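Long-range contacts in 2-C-methyl-D-erythritol 4-phosphate cytidylyltransferase (Thermus thermophilus HB8, PDB 2PX7), which probably catalyses the transfer of a cytidylyl group from CTP to 2-C-methyl-D-erythritol 4-phosphate, releasing diphosphate, in the DXP pathway to isoprenoids: residues A130-L141 against Y204-A213; L101-H112 against T169-R179. All blocks are in the same frame, centred on the assembly; numbering follows the deposited sequence.

Contact 1 of 2, residues A130-L141 against Y204-A213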
loop_
_atom_site.group_PDB
_atom_site.type_symbol
_atom_site.label_atom_id
_atom_site.label_comp_id
_atom_site.label_asym_id
_atom_site.label_seq_id
_atom_site.Cartn_x
_atom_site.Cartn_y
_atom_site.Cartn_z
ATOM N N ALA A 130 2.502 1.331 -23.286
ATOM C CA ALA A 130 2.224 2.764 -23.154
ATOM C C ALA A 130 3.470 3.620 -23.404
ATOM O O ALA A 130 3.384 4.712 -23.972
ATOM C CB ALA A 130 1.609 3.075 -21.788
ATOM N N ALA A 131 4.639 3.123 -23.009
ATOM C CA ALA A 131 5.894 3.863 -23.240
ATOM C C ALA A 131 6.212 3.962 -24.745
ATOM O O ALA A 131 6.678 5.003 -25.209
ATOM C CB ALA A 131 7.056 3.230 -22.482
ATOM N N GLN A 132 5.930 2.888 -25.492
ATOM C CA GLN A 132 6.126 2.853 -26.959
ATOM C C GLN A 132 5.351 3.940 -27.689
ATOM O O GLN A 132 5.818 4.474 -28.696
ATOM C CB GLN A 132 5.739 1.480 -27.537
ATOM C CG GLN A 132 6.709 0.363 -27.174
ATOM C CD GLN A 132 6.170 -1.049 -27.439
ATOM O OE1 GLN A 132 4.954 -1.275 -27.506
ATOM N NE2 GLN A 132 7.082 -2.009 -27.557
ATOM N N ARG A 133 4.170 4.263 -27.172
ATOM C CA ARG A 133 3.291 5.233 -27.806
ATOM C C ARG A 133 3.555 6.631 -27.278
ATOM O O ARG A 133 3.602 7.596 -28.043
ATOM C CB ARG A 133 1.817 4.871 -27.535
ATOM C CG ARG A 133 1.293 3.637 -28.300
ATOM C CD ARG A 133 -0.123 3.183 -27.820
ATOM N NE ARG A 133 -0.751 4.133 -26.902
ATOM C CZ ARG A 133 -1.127 3.854 -25.654
ATOM N NH1 ARG A 133 -0.976 2.632 -25.150
ATOM N NH2 ARG A 133 -1.669 4.805 -24.902
ATOM N N SER A 134 3.726 6.733 -25.966
ATOM C CA SER A 134 3.695 8.022 -25.290
ATOM C C SER A 134 5.085 8.567 -24.967
ATOM O O SER A 134 5.234 9.762 -24.715
ATOM C CB SER A 134 2.876 7.930 -24.005
ATOM O OG SER A 134 3.642 7.282 -22.992
ATOM N N GLY A 135 6.084 7.695 -24.951
ATOM C CA GLY A 135 7.434 8.105 -24.615
ATOM C C GLY A 135 7.747 8.201 -23.143
ATOM O O GLY A 135 8.896 8.333 -22.779
ATOM N N ALA A 136 6.726 8.160 -22.291
ATOM C CA ALA A 136 6.917 8.222 -20.836
ATOM C C ALA A 136 5.673 7.642 -20.194
ATOM O O ALA A 136 4.605 8.191 -20.384
ATOM C CB ALA A 136 7.130 9.677 -20.360
ATOM N N ALA A 137 5.817 6.549 -19.441
ATOM C CA ALA A 137 4.673 5.882 -18.808
ATOM C C ALA A 137 5.039 5.254 -17.467
ATOM O O ALA A 137 6.068 4.574 -17.330
ATOM C CB ALA A 137 4.084 4.827 -19.737
ATOM N N VAL A 138 4.168 5.475 -16.492
ATOM C CA VAL A 138 4.385 5.064 -15.113
ATOM C C VAL A 138 3.171 4.270 -14.560
ATOM O O VAL A 138 2.023 4.720 -14.712
ATOM C CB VAL A 138 4.622 6.346 -14.257
ATOM C CG1 VAL A 138 4.646 6.039 -12.799
ATOM C CG2 VAL A 138 5.930 7.024 -14.688
ATOM N N PRO A 139 3.425 3.113 -13.893
ATOM C CA PRO A 139 2.337 2.434 -13.175
ATOM C C PRO A 139 2.012 3.078 -11.830
ATOM O O PRO A 139 2.917 3.422 -11.059
ATOM C CB PRO A 139 2.852 1.004 -13.003
ATOM C CG PRO A 139 4.366 1.166 -12.925
ATOM C CD PRO A 139 4.707 2.384 -13.772
ATOM N N VAL A 140 0.711 3.248 -11.569
ATOM C CA VAL A 140 0.221 3.852 -10.340
ATOM C C VAL A 140 -0.891 2.998 -9.711
ATOM O O VAL A 140 -1.548 2.233 -10.402
ATOM C CB VAL A 140 -0.281 5.327 -10.533
ATOM C CG1 VAL A 140 0.839 6.252 -11.071
ATOM C CG2 VAL A 140 -1.549 5.386 -11.406
ATOM N N LEU A 141 -1.052 3.104 -8.390
ATOM C CA LEU A 141 -2.171 2.476 -7.687
ATOM C C LEU A 141 -2.944 3.522 -6.916
ATOM O O LEU A 141 -2.361 4.515 -6.455
ATOM C CB LEU A 141 -1.685 1.410 -6.692
ATOM C CG LEU A 141 -1.193 0.035 -7.148
ATOM C CD1 LEU A 141 -0.837 -0.752 -5.916
ATOM C CD2 LEU A 141 -2.221 -0.727 -7.953
ATOM N N TYR A 204 7.760 17.568 -20.413
ATOM C CA TYR A 204 7.235 16.405 -21.147
ATOM C C TYR A 204 6.124 15.676 -20.344
ATOM O O TYR A 204 6.324 15.336 -19.171
ATOM C CB TYR A 204 8.350 15.420 -21.518
ATOM C CG TYR A 204 7.961 14.426 -22.622
ATOM C CD1 TYR A 204 8.305 14.665 -23.951
ATOM C CD2 TYR A 204 7.244 13.256 -22.328
ATOM C CE1 TYR A 204 7.952 13.780 -24.965
ATOM C CE2 TYR A 204 6.877 12.355 -23.342
ATOM C CZ TYR A 204 7.239 12.633 -24.655
ATOM O OH TYR A 204 6.911 11.782 -25.662
ATOM N N PRO A 205 4.971 15.407 -20.993
ATOM C CA PRO A 205 3.839 14.740 -20.324
ATOM C C PRO A 205 4.156 13.282 -19.969
ATOM O O PRO A 205 4.683 12.534 -20.786
ATOM C CB PRO A 205 2.717 14.809 -21.378
ATOM C CG PRO A 205 3.465 14.851 -22.709
ATOM C CD PRO A 205 4.675 15.712 -22.412
ATOM N N VAL A 206 3.853 12.884 -18.748
ATOM C CA VAL A 206 4.107 11.498 -18.349
ATOM C C VAL A 206 2.776 10.783 -18.142
ATOM O O VAL A 206 2.024 11.143 -17.259
ATOM C CB VAL A 206 4.991 11.408 -17.080
ATOM C CG1 VAL A 206 5.245 9.957 -16.686
ATOM C CG2 VAL A 206 6.319 12.175 -17.300
ATOM N N ALA A 207 2.515 9.774 -18.961
ATOM C CA ALA A 207 1.279 9.016 -18.891
ATOM C C ALA A 207 1.290 8.028 -17.732
ATOM O O ALA A 207 2.347 7.576 -17.285
ATOM C CB ALA A 207 1.019 8.287 -20.214
ATOM N N LEU A 208 0.097 7.709 -17.250
ATOM C CA LEU A 208 -0.097 6.806 -16.139
ATOM C C LEU A 208 -0.805 5.542 -16.607
ATOM O O LEU A 208 -1.705 5.615 -17.431
ATOM C CB LEU A 208 -0.914 7.488 -15.036
ATOM C CG LEU A 208 -0.425 8.830 -14.468
ATOM C CD1 LEU A 208 -1.338 9.297 -13.336
ATOM C CD2 LEU A 208 1.032 8.733 -13.983
ATOM N N VAL A 209 -0.385 4.391 -16.084
ATOM C CA VAL A 209 -1.091 3.120 -16.312
ATOM C C VAL A 209 -1.375 2.457 -14.970
ATOM O O VAL A 209 -0.794 2.841 -13.963
ATOM C CB VAL A 209 -0.326 2.122 -17.240
ATOM C CG1 VAL A 209 -0.051 2.745 -18.615
ATOM C CG2 VAL A 209 0.948 1.577 -16.588
ATOM N N GLU A 210 -2.264 1.471 -14.964
ATOM C CA GLU A 210 -2.604 0.751 -13.734
ATOM C C GLU A 210 -1.422 -0.082 -13.249
ATOM O O GLU A 210 -0.872 -0.883 -13.984
ATOM C CB GLU A 210 -3.875 -0.116 -13.903
ATOM C CG GLU A 210 -4.070 -0.640 -15.310
ATOM C CD GLU A 210 -5.161 -1.715 -15.482
ATOM O OE1 GLU A 210 -5.710 -2.218 -14.454
ATOM O OE2 GLU A 210 -5.450 -2.044 -16.676
ATOM N N GLY A 211 -1.010 0.144 -12.012
ATOM C CA GLY A 211 0.004 -0.693 -11.406
ATOM C C GLY A 211 -0.609 -1.992 -10.899
ATOM O O GLY A 211 -1.641 -2.443 -11.401
ATOM N N GLU A 212 0.024 -2.590 -9.900
ATOM C CA GLU A 212 -0.414 -3.868 -9.352
ATOM C C GLU A 212 0.013 -4.018 -7.912
ATOM O O GLU A 212 1.134 -3.643 -7.546
ATOM C CB GLU A 212 0.118 -5.023 -10.201
ATOM C CG GLU A 212 -0.821 -5.336 -11.352
ATOM C CD GLU A 212 -0.287 -6.362 -12.310
ATOM O OE1 GLU A 212 0.707 -7.032 -11.974
ATOM O OE2 GLU A 212 -0.877 -6.484 -13.413
ATOM N N ALA A 213 -0.896 -4.565 -7.099
ATOM C CA ALA A 213 -0.705 -4.699 -5.666
ATOM C C ALA A 213 0.475 -5.578 -5.310
ATOM O O ALA A 213 1.081 -5.409 -4.257
ATOM C CB ALA A 213 -1.993 -5.234 -4.996
HETATM O O HOH W 1 3.501 10.922 -22.592
#
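Val209 lays CG1 against CB of Ala130, 3.6 Å away, and so ties strand 207-210 to the last turns of helix 121-134. Strand 207-210 pairs in parallel with strand 136-142 and is the outermost strand of this chain's mixed, Rossmann-like sheet. Just before it, Val206 makes backbone hydrogen bonds to the second subunit. With chi1 at -58°, CG1 of Val209 sits anti to its own carbonyl carbon and reaches the helix, while CG2 lies against CA and CB of Pro139. Val138 and Leu208 point to the other face. CG1 of Val206 meets CG2 of Val138 at 3.6 Å, and CD2 of Leu208 crosses CG1 of Val140 at about a right angle, 3.8 Å away. Helix 195-201 packs on Val206 and Val138. Backbone bonds alternate along the pair, from Ala207 N to Ala136 O through to Gly211 N to Val140 O. Beyond strand 207-210, Glu212 N lies 3.5 Å from CD2 of Leu141. The carboxylate of Glu212 turns to Ser120 and Arg126. At the helix end, the Tyr204 hydroxyl donates to Ser134 O at 2.8 Å, with that oxygen at the ring edge. A water also donates to Ser134 O, at 3.0 Å, and bridges it to Pro205 O at 2.7 Å.

Contact 2 of 2, residues L101-H112 against T169-R179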
loop_
_atom_site.group_PDB
_atom_site.type_symbol
_atom_site.label_atom_id
_atom_site.label_comp_id
_atom_site.label_asym_id
_atom_site.label_seq_id
_atom_site.Cartn_x
_atom_site.Cartn_y
_atom_site.Cartn_z
ATOM N N LEU A 101 22.098 4.253 -18.027
ATOM C CA LEU A 101 21.514 4.880 -19.219
ATOM C C LEU A 101 22.539 5.120 -20.332
ATOM O O LEU A 101 22.231 4.978 -21.516
ATOM C CB LEU A 101 20.871 6.209 -18.814
ATOM C CG LEU A 101 19.880 6.937 -19.716
ATOM C CD1 LEU A 101 18.773 5.997 -20.254
ATOM C CD2 LEU A 101 19.306 8.113 -18.917
ATOM N N GLU A 102 23.754 5.490 -19.935
ATOM C CA GLU A 102 24.843 5.718 -20.880
ATOM C C GLU A 102 25.179 4.455 -21.672
ATOM O O GLU A 102 25.589 4.545 -22.833
ATOM C CB GLU A 102 26.080 6.218 -20.133
ATOM C CG GLU A 102 27.020 7.035 -21.001
ATOM C CD GLU A 102 28.198 7.571 -20.209
ATOM O OE1 GLU A 102 27.953 8.227 -19.167
ATOM O OE2 GLU A 102 29.359 7.331 -20.636
ATOM N N ALA A 103 24.970 3.294 -21.045
ATOM C CA ALA A 103 25.247 1.986 -21.638
ATOM C C ALA A 103 24.078 1.390 -22.424
ATOM O O ALA A 103 24.269 0.419 -23.159
ATOM C CB ALA A 103 25.702 1.004 -20.556
ATOM N N ALA A 104 22.878 1.967 -22.273
ATOM C CA ALA A 104 21.672 1.458 -22.943
ATOM C C ALA A 104 21.833 1.494 -24.472
ATOM O O ALA A 104 22.278 2.497 -25.010
ATOM C CB ALA A 104 20.433 2.258 -22.500
ATOM N N SER A 105 21.483 0.404 -25.166
ATOM C CA SER A 105 21.693 0.335 -26.616
ATOM C C SER A 105 20.415 0.469 -27.436
ATOM O O SER A 105 20.469 0.753 -28.644
ATOM C CB SER A 105 22.481 -0.931 -27.011
ATOM O OG SER A 105 21.751 -2.112 -26.724
ATOM N N LEU A 106 19.267 0.322 -26.773
ATOM C CA LEU A 106 17.970 0.320 -27.448
ATOM C C LEU A 106 17.182 1.625 -27.182
ATOM O O LEU A 106 17.378 2.258 -26.145
ATOM C CB LEU A 106 17.193 -0.942 -27.041
ATOM C CG LEU A 106 17.966 -2.229 -27.401
ATOM C CD1 LEU A 106 17.590 -3.385 -26.506
ATOM C CD2 LEU A 106 17.787 -2.607 -28.883
ATOM N N PRO A 107 16.330 2.050 -28.137
ATOM C CA PRO A 107 15.635 3.343 -28.046
ATOM C C PRO A 107 14.478 3.423 -27.049
ATOM O O PRO A 107 13.833 4.481 -26.929
ATOM C CB PRO A 107 15.115 3.560 -29.469
ATOM C CG PRO A 107 14.899 2.187 -29.998
ATOM C CD PRO A 107 16.014 1.351 -29.402
ATOM N N LEU A 108 14.225 2.314 -26.349
ATOM C CA LEU A 108 13.201 2.266 -25.310
ATOM C C LEU A 108 13.798 1.681 -24.036
ATOM O O LEU A 108 14.559 0.718 -24.097
ATOM C CB LEU A 108 12.004 1.439 -25.793
ATOM C CG LEU A 108 10.672 1.822 -25.158
ATOM C CD1 LEU A 108 10.049 3.004 -25.849
ATOM C CD2 LEU A 108 9.727 0.639 -25.204
ATOM N N VAL A 109 13.486 2.282 -22.885
ATOM C CA VAL A 109 14.015 1.791 -21.609
ATOM C C VAL A 109 12.926 1.515 -20.594
ATOM O O VAL A 109 11.950 2.235 -20.531
ATOM C CB VAL A 109 15.053 2.750 -20.925
ATOM C CG1 VAL A 109 16.383 2.613 -21.546
ATOM C CG2 VAL A 109 14.575 4.237 -20.920
ATOM N N LEU A 110 13.139 0.486 -19.778
ATOM C CA LEU A 110 12.359 0.280 -18.562
ATOM C C LEU A 110 13.302 0.400 -17.380
ATOM O O LEU A 110 14.394 -0.175 -17.384
ATOM C CB LEU A 110 11.674 -1.083 -18.565
ATOM C CG LEU A 110 10.576 -1.320 -19.617
ATOM C CD1 LEU A 110 10.211 -2.796 -19.677
ATOM C CD2 LEU A 110 9.304 -0.471 -19.347
ATOM N N VAL A 111 12.907 1.190 -16.391
ATOM C CA VAL A 111 13.718 1.364 -15.199
ATOM C C VAL A 111 12.954 0.771 -14.009
ATOM O O VAL A 111 11.802 1.142 -13.759
ATOM C CB VAL A 111 14.012 2.853 -14.919
ATOM C CG1 VAL A 111 15.097 2.984 -13.835
ATOM C CG2 VAL A 111 14.419 3.576 -16.213
ATOM N N HIS A 112 13.597 -0.138 -13.286
ATOM C CA HIS A 112 12.902 -0.895 -12.262
ATOM C C HIS A 112 13.652 -0.978 -10.938
ATOM O O HIS A 112 14.855 -1.179 -10.918
ATOM C CB HIS A 112 12.551 -2.301 -12.776
ATOM C CG HIS A 112 11.726 -3.095 -11.813
ATOM N ND1 HIS A 112 10.432 -2.751 -11.485
ATOM C CD2 HIS A 112 12.019 -4.199 -11.086
ATOM C CE1 HIS A 112 9.958 -3.620 -10.608
ATOM N NE2 HIS A 112 10.904 -4.507 -10.346
ATOM N N THR A 169 7.045 0.946 -10.157
ATOM C CA THR A 169 7.927 0.732 -11.297
ATOM C C THR A 169 7.542 -0.649 -11.870
ATOM O O THR A 169 6.842 -1.397 -11.210
ATOM C CB THR A 169 9.466 0.781 -10.911
ATOM O OG1 THR A 169 9.832 -0.402 -10.184
ATOM C CG2 THR A 169 9.810 2.029 -10.078
ATOM N N PRO A 170 7.991 -0.999 -13.092
ATOM C CA PRO A 170 8.923 -0.277 -13.975
ATOM C C PRO A 170 8.328 1.003 -14.558
ATOM O O PRO A 170 7.114 1.074 -14.814
ATOM C CB PRO A 170 9.214 -1.291 -15.091
ATOM C CG PRO A 170 8.003 -2.182 -15.133
ATOM C CD PRO A 170 7.531 -2.271 -13.691
ATOM N N GLN A 171 9.186 2.010 -14.758
ATOM C CA GLN A 171 8.817 3.209 -15.512
ATOM C C GLN A 171 9.457 3.161 -16.902
ATOM O O GLN A 171 10.643 2.836 -17.031
ATOM C CB GLN A 171 9.220 4.472 -14.737
ATOM C CG GLN A 171 8.763 4.446 -13.259
ATOM C CD GLN A 171 8.843 5.770 -12.571
ATOM O OE1 GLN A 171 9.490 6.724 -13.049
ATOM N NE2 GLN A 171 8.137 5.873 -11.442
ATOM N N GLY A 172 8.676 3.478 -17.937
ATOM C CA GLY A 172 9.091 3.276 -19.325
ATOM C C GLY A 172 9.269 4.596 -20.045
ATOM O O GLY A 172 8.490 5.506 -19.864
ATOM N N PHE A 173 10.311 4.704 -20.861
ATOM C CA PHE A 173 10.610 5.970 -21.540
ATOM C C PHE A 173 11.252 5.686 -22.880
ATOM O O PHE A 173 11.899 4.642 -23.038
ATOM C CB PHE A 173 11.581 6.827 -20.694
ATOM C CG PHE A 173 11.091 7.107 -19.290
ATOM C CD1 PHE A 173 10.199 8.144 -19.044
ATOM C CD2 PHE A 173 11.531 6.343 -18.227
ATOM C CE1 PHE A 173 9.719 8.401 -17.741
ATOM C CE2 PHE A 173 11.072 6.579 -16.926
ATOM C CZ PHE A 173 10.147 7.610 -16.688
ATOM N N PHE A 174 11.090 6.607 -23.834
ATOM C CA PHE A 174 12.063 6.688 -24.935
ATOM C C PHE A 174 13.432 6.947 -24.289
ATOM O O PHE A 174 13.575 7.843 -23.457
ATOM C CB PHE A 174 11.730 7.820 -25.920
ATOM C CG PHE A 174 10.381 7.675 -26.610
ATOM C CD1 PHE A 174 9.829 6.409 -26.867
ATOM C CD2 PHE A 174 9.684 8.801 -27.042
ATOM C CE1 PHE A 174 8.601 6.286 -27.521
ATOM C CE2 PHE A 174 8.436 8.686 -27.683
ATOM C CZ PHE A 174 7.909 7.430 -27.928
ATOM N N THR A 175 14.433 6.154 -24.658
ATOM C CA THR A 175 15.805 6.293 -24.116
ATOM C C THR A 175 16.357 7.711 -24.308
ATOM O O THR A 175 16.928 8.293 -23.381
ATOM C CB THR A 175 16.737 5.267 -24.779
ATOM O OG1 THR A 175 16.101 3.983 -24.730
ATOM C CG2 THR A 175 18.091 5.197 -24.068
ATOM N N ALA A 176 16.151 8.262 -25.494
ATOM C CA ALA A 176 16.586 9.626 -25.829
ATOM C C ALA A 176 15.944 10.690 -24.927
ATOM O O ALA A 176 16.557 11.708 -24.599
ATOM C CB ALA A 176 16.252 9.923 -27.272
ATOM N N LEU A 177 14.693 10.460 -24.543
ATOM C CA LEU A 177 14.003 11.404 -23.686
ATOM C C LEU A 177 14.583 11.347 -22.269
ATOM O O LEU A 177 14.840 12.380 -21.661
ATOM C CB LEU A 177 12.495 11.120 -23.684
ATOM C CG LEU A 177 11.650 11.920 -22.695
ATOM C CD1 LEU A 177 11.650 13.446 -23.021
ATOM C CD2 LEU A 177 10.243 11.358 -22.680
ATOM N N LEU A 178 14.779 10.139 -21.746
ATOM C CA LEU A 178 15.360 9.996 -20.413
ATOM C C LEU A 178 16.803 10.560 -20.332
ATOM O O LEU A 178 17.204 11.136 -19.318
ATOM C CB LEU A 178 15.270 8.535 -19.915
ATOM C CG LEU A 178 15.576 8.352 -18.414
ATOM C CD1 LEU A 178 14.603 9.202 -17.550
ATOM C CD2 LEU A 178 15.538 6.885 -17.990
ATOM N N ARG A 179 17.570 10.398 -21.406
ATOM C CA ARG A 179 18.865 11.082 -21.524
ATOM C C ARG A 179 18.709 12.610 -21.439
ATOM O O ARG A 179 19.367 13.225 -20.625
ATOM C CB ARG A 179 19.656 10.585 -22.751
ATOM C CG ARG A 179 19.905 9.061 -22.654
ATOM C CD ARG A 179 21.245 8.566 -23.187
ATOM N NE ARG A 179 21.090 7.945 -24.487
ATOM C CZ ARG A 179 21.428 6.695 -24.824
ATOM N NH1 ARG A 179 22.003 5.854 -23.983
ATOM N NH2 ARG A 179 21.194 6.299 -26.057
HETATM O O HOH W 2 14.940 6.779 -27.890
#
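Leu101 has CG anti to its backbone N (chi1 -164°), which turns both methyls onto helix 175-188. CD2 meets Leu178 CG at 3.8 Å. Leu101 CD1 meets Thr175 CG2, the two side chains running past each other in opposite directions. CD2 of Leu178 reaches CG2 of Val111 tip to tip, 3.9 Å apart, and CD1 of Leu178 lies over one face of the Phe173 ring, offset toward the rim. The Arg179 chain bends at chi2 and chi3. Its CG packs 3.6 Å from Leu101 CG, and the guanidinium folds back with Thr175 CG2 over its centre. NH1 makes a weak bond to Leu101 O, and Ala104 O lies in plane at the guanidinium edge.

Strands 108-111 and 165-174 form an antiparallel ladder in the middle of the mixed alpha/beta sheet. Val109 with Phe173 and Val111 with Gln171 are its hydrogen-bonded pairs. The bond from Val109 N to Phe173 O, 2.8 Å, is almost straight at 174°. On the opposite face, Leu108 CD1 touches the edge of the Phe174 ring at CD1, 3.6 Å away, and Leu110 CD2 lies 3.8 Å from Gly172 CA. Helix 121-134 packs on Leu108 and Leu110. Phe174 is the N-cap of helix 175-188. Next to it, Thr175 N bonds to Pro107 O from above the carbonyl plane. At the other end of the ladder, the peptide before Pro170 is cis, and the proline ring lies beside His112, whose NE2 is hydrogen-bonded to Arg116 O. ND1 of His112 lies 2.8 Å from Thr169 OG1, and Thr169 OG1 is hydrogen-bonded with Asp113 N.

Overall arrangement
From the N terminus, helix 93-103 and strand 108-111 come first and supply one side of contact 2. The chain then runs through helix 121-134 into strand 136-142, the first side of contact 1. Strand 165-174 returns to strand 108-111, and contact 2 closes a loop of 56 residues. Helices 175-188 and 195-201 follow before strand 207-210 closes the 62-residue loop of contact 1. The two loops therefore cross. Their centres lie about 13 Å apart in one sheet. Strand 165-174 runs between 108-111 and 136-142 and probably hydrogen-bonds to the latter through Gly172 N and Ala137 O. Together the contacts tie the sheet's middle to 207-210, its outermost strand within this chain.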